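Local coordinates for arginyl-tRNA synthetase, putative (Plasmodium falciparum, PDB 5JLD), which probably joins L-arginine to tRNA(Arg) with ATP as energy source, as a class I aminoacyl-tRNA synthetase, releasing AMP and diphosphate, at residues T36-N39 with Y45-N48; F72-I77 with E83-S88. All coordinates share one frame; numbering follows the deposited sequence.

How the contacts relate
Both contacts lie in the N-terminal domain of the enzyme, and both reach the same four-stranded antiparallel sheet. They follow one another along the chain, neither nested nor crossed. After helix 10-25, contact 1 closes a short loop by pairing strands 35-37 and 45-47 as a beta hairpin. The chain then runs through helices 49-57 and 66-75. Contact 2 closes the next loop, where the end of helix 66-75 packs on strand 82-86. Strands 35-37 and 82-86 are the outermost of the sheet, one in each contact, and strand 93-97 lies between 45-47 and 82-86. Their centres are 13 Å apart, and the nearest atoms of the two contacts about 6 Å.

Contact 1: T36-N39 with Y45-N48; sequences TYAN and YQCN
Thr36 O is held by two groups of the facing strand in this beta hairpin of the N-terminal domain. Gln46 N donates to it at 2.9 Å. Tyr45 CA adds a CA-H...O contact to the same Thr36 O at 3.4 Å. The return bond of this antiparallel hydrogen-bonded pair, Thr36 N to Gln46 O, is straighter, with 166° at the hydrogen. Tyr37 and Tyr45 form the next, non-hydrogen-bonded pair.

Their side chains run side by side and point the same way. The rings lie 5.2 Å apart between centroids, with planes inclined at 54°. Tyr37 CD1 sits over one face of the Tyr45 ring, displaced toward its rim, while Tyr37 CE1 comes to 3.4 Å from Tyr45 CE2. In turn, Tyr45 OH lies at the edge of the Tyr37 ring, in its plane. Both hydroxyls hydrogen-bond the same carboxylate oxygen, OD2 of Asp524, and Lys521 makes a cation-pi contact with Tyr37. The hairpin is thereby tied to the region of the DALR anticodon-binding domain. Tyr45 also packs on Ile10, Thr11 and Ile14 of helix 10-25.

Thr36 and Gln46 share one face of the sheet, where Gln46 also touches Thr94. The Gln46 side chain is stretched out, with CG turned opposite the backbone N (chi1 162°). This carries OE1 to 3.6 Å from Ala38 CA. Both ends of the amide have a partner. A water bridges Gln46 OE1 and Asn39 N, while Gln46 NE2 donates to Asn48 OD1 at 2.8 Å, onto a lone pair, with Asn48 OD1 in the amide plane of Gln46.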
loop_
_atom_site.group_PDB
_atom_site.type_symbol
_atom_site.label_atom_id
_atom_site.label_comp_id
_atom_site.label_asym_id
_atom_site.label_seq_id
_atom_site.Cartn_x
_atom_site.Cartn_y
_atom_site.Cartn_z
ATOM N N THR A 36 3.856 -19.688 -10.182
ATOM C CA THR A 36 2.872 -18.694 -10.589
ATOM C C THR A 36 1.477 -19.291 -10.576
ATOM O O THR A 36 1.280 -20.442 -10.188
ATOM C CB THR A 36 3.135 -18.150 -12.014
ATOM O OG1 THR A 36 2.920 -19.199 -12.964
ATOM C CG2 THR A 36 4.544 -17.602 -12.155
ATOM N N TYR A 37 0.512 -18.491 -11.003
ATOM C CA TYR A 37 -0.854 -18.947 -11.145
ATOM C C TYR A 37 -0.968 -19.544 -12.510
ATOM O O TYR A 37 -0.302 -19.106 -13.443
ATOM C CB TYR A 37 -1.868 -17.810 -10.979
ATOM C CG TYR A 37 -1.870 -17.209 -9.598
ATOM C CD1 TYR A 37 -2.079 -18.007 -8.488
ATOM C CD2 TYR A 37 -1.679 -15.838 -9.404
ATOM C CE1 TYR A 37 -2.081 -17.475 -7.214
ATOM C CE2 TYR A 37 -1.694 -15.290 -8.134
ATOM C CZ TYR A 37 -1.894 -16.118 -7.045
ATOM O OH TYR A 37 -1.910 -15.608 -5.777
ATOM N N ALA A 38 -1.788 -20.573 -12.617
ATOM C CA ALA A 38 -2.082 -21.157 -13.910
ATOM C C ALA A 38 -3.309 -20.456 -14.456
ATOM O O ALA A 38 -4.017 -19.762 -13.715
ATOM C CB ALA A 38 -2.321 -22.655 -13.788
ATOM N N ASN A 39 -3.530 -20.614 -15.752
ATOM C CA ASN A 39 -4.821 -20.336 -16.364
ATOM C C ASN A 39 -5.878 -21.149 -15.632
ATOM O O ASN A 39 -5.781 -22.376 -15.563
ATOM C CB ASN A 39 -4.784 -20.696 -17.855
ATOM C CG ASN A 39 -6.091 -20.400 -18.573
ATOM O OD1 ASN A 39 -7.178 -20.531 -18.011
ATOM N ND2 ASN A 39 -5.987 -20.031 -19.846
ATOM N N TYR A 45 -2.232 -23.524 -9.775
ATOM C CA TYR A 45 -0.867 -23.007 -9.745
ATOM C C TYR A 45 -0.045 -23.713 -10.813
ATOM O O TYR A 45 -0.478 -24.708 -11.394
ATOM C CB TYR A 45 -0.227 -23.196 -8.358
ATOM C CG TYR A 45 -0.747 -22.250 -7.296
ATOM C CD1 TYR A 45 -1.953 -22.499 -6.668
ATOM C CD2 TYR A 45 -0.024 -21.114 -6.916
ATOM C CE1 TYR A 45 -2.452 -21.651 -5.705
ATOM C CE2 TYR A 45 -0.508 -20.251 -5.927
ATOM C CZ TYR A 45 -1.731 -20.536 -5.331
ATOM O OH TYR A 45 -2.255 -19.728 -4.362
ATOM N N GLN A 46 1.158 -23.207 -11.036
ATOM C CA GLN A 46 1.998 -23.641 -12.127
ATOM C C GLN A 46 3.474 -23.384 -11.832
ATOM O O GLN A 46 3.817 -22.391 -11.192
ATOM C CB GLN A 46 1.583 -22.910 -13.387
ATOM C CG GLN A 46 2.586 -22.918 -14.508
ATOM C CD GLN A 46 1.973 -22.343 -15.753
ATOM O OE1 GLN A 46 0.746 -22.336 -15.893
ATOM N NE2 GLN A 46 2.810 -21.820 -16.652
ATOM N N CYS A 47 4.339 -24.282 -12.290
ATOM C CA CYS A 47 5.774 -24.136 -12.111
ATOM C C CYS A 47 6.471 -24.402 -13.432
ATOM O O CYS A 47 6.194 -25.399 -14.104
ATOM C CB CYS A 47 6.292 -25.080 -11.028
ATOM S SG CYS A 47 8.104 -25.182 -10.974
ATOM N N ASN A 48 7.377 -23.504 -13.803
ATOM C CA ASN A 48 7.956 -23.504 -15.137
ATOM C C ASN A 48 9.410 -23.955 -15.195
ATOM O O ASN A 48 10.021 -23.950 -16.277
ATOM C CB ASN A 48 7.824 -22.102 -15.751
ATOM C CG ASN A 48 6.465 -21.881 -16.395
ATOM O OD1 ASN A 48 5.432 -21.983 -15.742
ATOM N ND2 ASN A 48 6.464 -21.601 -17.688
HETATM O O HOH W 1 -2.051 -22.283 -17.373
#

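Contact 2: F72-I77 with E83-S88; sequences FIISNI and EEIKSS
Helix-on-sheet packing in the N-terminal domain brings the end of helix 66-75 against the outer strand 82-86, with Ile74 and Ile85 at its centre. The meeting is apolar, and no hydrogen bond crosses between 72-77 and 83-88. The side chains of Ile74 and Ile85 lie alongside and run in opposing directions. Their CG1 atoms touch at 3.8 Å, and CG1 of Ile74 also lies 3.9 Å from CD1 of Ile85.

CG1 of Ile74 stands anti to the carbonyl carbon (chi1 -71°), and the side chain is extended beyond it. Its CD1 therefore reaches the backbone where the strand ends. It lies 3.7 Å from Lys86 C and 3.5 Å from Ser87 N, against the peptide link between those residues. Ser87 CB is also near this methyl, while Ser87 OG hydrogen-bonds with Glu71 OE1 and Gln67 NE2. Those two residues belong to helix 66-75 as well, so polar bonds bind the helix to the end of the strand beside the isoleucine packing.

CB of Ile85 is directed toward the helix, and that of Lys86, the next residue, away from it. Ile85 also touches Ile93 and Val95, so its side chain, on the helix-facing side of the sheet, packs against the neighbouring strand 93-97 too. Just before Ile85, Glu83 and Glu84 lie opposite Lys96 of strand 93-97 as a classic beta bulge.

Asn76 is the first residue to leave helical geometry. Just beyond it, Ile77 N bonds back to Ile74 O at 2.9 Å. Ile77 also touches Ser21 of helix 10-25. Its side chain meets that of Ile85 at a slant, methyl against methyl, with Ile77 CD1 3.7 Å from Ile85 CD1.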
loop_
_atom_site.group_PDB
_atom_site.type_symbol
_atom_site.label_atom_id
_atom_site.label_comp_id
_atom_site.label_asym_id
_atom_site.label_seq_id
_atom_site.Cartn_x
_atom_site.Cartn_y
_atom_site.Cartn_z
ATOM N N PHE A 72 9.697 -36.181 -14.865
ATOM C CA PHE A 72 10.563 -36.612 -13.765
ATOM C C PHE A 72 10.233 -35.815 -12.464
ATOM O O PHE A 72 9.991 -36.403 -11.372
ATOM C CB PHE A 72 12.028 -36.448 -14.193
ATOM C CG PHE A 72 13.025 -37.078 -13.262
ATOM C CD1 PHE A 72 12.780 -38.313 -12.683
ATOM C CD2 PHE A 72 14.231 -36.439 -12.996
ATOM C CE1 PHE A 72 13.716 -38.894 -11.837
ATOM C CE2 PHE A 72 15.166 -37.006 -12.152
ATOM C CZ PHE A 72 14.911 -38.234 -11.566
ATOM N N ILE A 73 10.158 -34.491 -12.601
ATOM C CA ILE A 73 9.786 -33.642 -11.458
ATOM C C ILE A 73 8.441 -34.065 -10.831
ATOM O O ILE A 73 8.320 -34.202 -9.621
ATOM C CB ILE A 73 9.697 -32.161 -11.863
ATOM C CG1 ILE A 73 11.090 -31.629 -12.233
ATOM C CG2 ILE A 73 9.049 -31.338 -10.738
ATOM C CD1 ILE A 73 11.096 -30.187 -12.660
ATOM N N ILE A 74 7.437 -34.267 -11.670
ATOM C CA ILE A 74 6.130 -34.729 -11.218
ATOM C C ILE A 74 6.224 -36.083 -10.495
ATOM O O ILE A 74 5.621 -36.266 -9.434
ATOM C CB ILE A 74 5.151 -34.830 -12.411
ATOM C CG1 ILE A 74 4.778 -33.415 -12.893
ATOM C CG2 ILE A 74 3.908 -35.659 -12.047
ATOM C CD1 ILE A 74 3.778 -33.379 -14.031
ATOM N N SER A 75 6.999 -37.010 -11.062
ATOM C CA SER A 75 7.180 -38.333 -10.471
ATOM C C SER A 75 7.814 -38.218 -9.086
ATOM O O SER A 75 7.630 -39.103 -8.244
ATOM C CB SER A 75 8.051 -39.234 -11.356
ATOM O OG SER A 75 9.435 -38.923 -11.191
ATOM N N ASN A 76 8.555 -37.144 -8.833
ATOM C CA ASN A 76 9.088 -37.010 -7.475
ATOM C C ASN A 76 8.267 -36.103 -6.541
ATOM O O ASN A 76 8.739 -35.692 -5.470
ATOM C CB ASN A 76 10.544 -36.554 -7.534
ATOM C CG ASN A 76 11.508 -37.732 -7.693
ATOM O OD1 ASN A 76 11.349 -38.776 -7.051
ATOM N ND2 ASN A 76 12.488 -37.583 -8.573
ATOM N N ILE A 77 7.022 -35.831 -6.930
ATOM C CA ILE A 77 6.077 -35.126 -6.064
ATOM C C ILE A 77 4.984 -36.076 -5.557
ATOM O O ILE A 77 4.356 -36.790 -6.337
ATOM C CB ILE A 77 5.418 -33.946 -6.799
ATOM C CG1 ILE A 77 6.436 -32.826 -7.018
ATOM C CG2 ILE A 77 4.193 -33.436 -6.032
ATOM C CD1 ILE A 77 5.946 -31.713 -7.925
ATOM N N GLU A 83 -5.146 -32.214 -6.264
ATOM C CA GLU A 83 -6.167 -33.043 -6.901
ATOM C C GLU A 83 -5.663 -33.517 -8.253
ATOM O O GLU A 83 -6.006 -34.602 -8.726
ATOM C CB GLU A 83 -7.471 -32.268 -7.066
ATOM C CG GLU A 83 -8.451 -32.872 -8.072
ATOM C CD GLU A 83 -9.535 -31.889 -8.454
ATOM O OE1 GLU A 83 -10.374 -31.571 -7.580
ATOM O OE2 GLU A 83 -9.538 -31.419 -9.614
ATOM N N GLU A 84 -4.831 -32.689 -8.866
ATOM C CA GLU A 84 -4.282 -32.985 -10.174
ATOM C C GLU A 84 -2.936 -32.290 -10.347
ATOM O O GLU A 84 -2.724 -31.183 -9.850
ATOM C CB GLU A 84 -5.267 -32.555 -11.262
ATOM C CG GLU A 84 -4.649 -32.260 -12.610
ATOM C CD GLU A 84 -5.678 -31.762 -13.606
ATOM O OE1 GLU A 84 -6.877 -32.047 -13.400
ATOM O OE2 GLU A 84 -5.297 -31.065 -14.574
ATOM N N ILE A 85 -2.027 -32.965 -11.039
ATOM C CA ILE A 85 -0.745 -32.402 -11.396
ATOM C C ILE A 85 -0.408 -32.919 -12.797
ATOM O O ILE A 85 -0.439 -34.131 -13.049
ATOM C CB ILE A 85 0.331 -32.762 -10.359
ATOM C CG1 ILE A 85 1.719 -32.352 -10.852
ATOM C CG2 ILE A 85 0.252 -34.254 -9.998
ATOM C CD1 ILE A 85 2.743 -32.226 -9.751
ATOM N N LYS A 86 -0.150 -31.991 -13.720
ATOM C CA LYS A 86 -0.017 -32.319 -15.145
ATOM C C LYS A 86 1.101 -31.545 -15.830
ATOM O O LYS A 86 1.330 -30.361 -15.547
ATOM C CB LYS A 86 -1.334 -32.056 -15.886
ATOM C CG LYS A 86 -2.355 -33.189 -15.721
ATOM C CD LYS A 86 -3.668 -32.962 -16.477
ATOM C CE LYS A 86 -4.310 -34.309 -16.844
ATOM N NZ LYS A 86 -5.520 -34.193 -17.716
ATOM N N SER A 87 1.804 -32.224 -16.729
ATOM C CA SER A 87 2.810 -31.580 -17.550
ATOM C C SER A 87 2.132 -30.941 -18.755
ATOM O O SER A 87 0.910 -30.893 -18.839
ATOM C CB SER A 87 3.879 -32.580 -17.995
ATOM O OG SER A 87 3.330 -33.558 -18.878
ATOM N N SER A 88 2.947 -30.475 -19.688
ATOM C CA SER A 88 2.502 -29.726 -20.852
ATOM C C SER A 88 3.611 -29.914 -21.862
ATOM O O SER A 88 4.751 -30.196 -21.464
ATOM C CB SER A 88 2.299 -28.245 -20.518
ATOM O OG SER A 88 3.553 -27.609 -20.265
#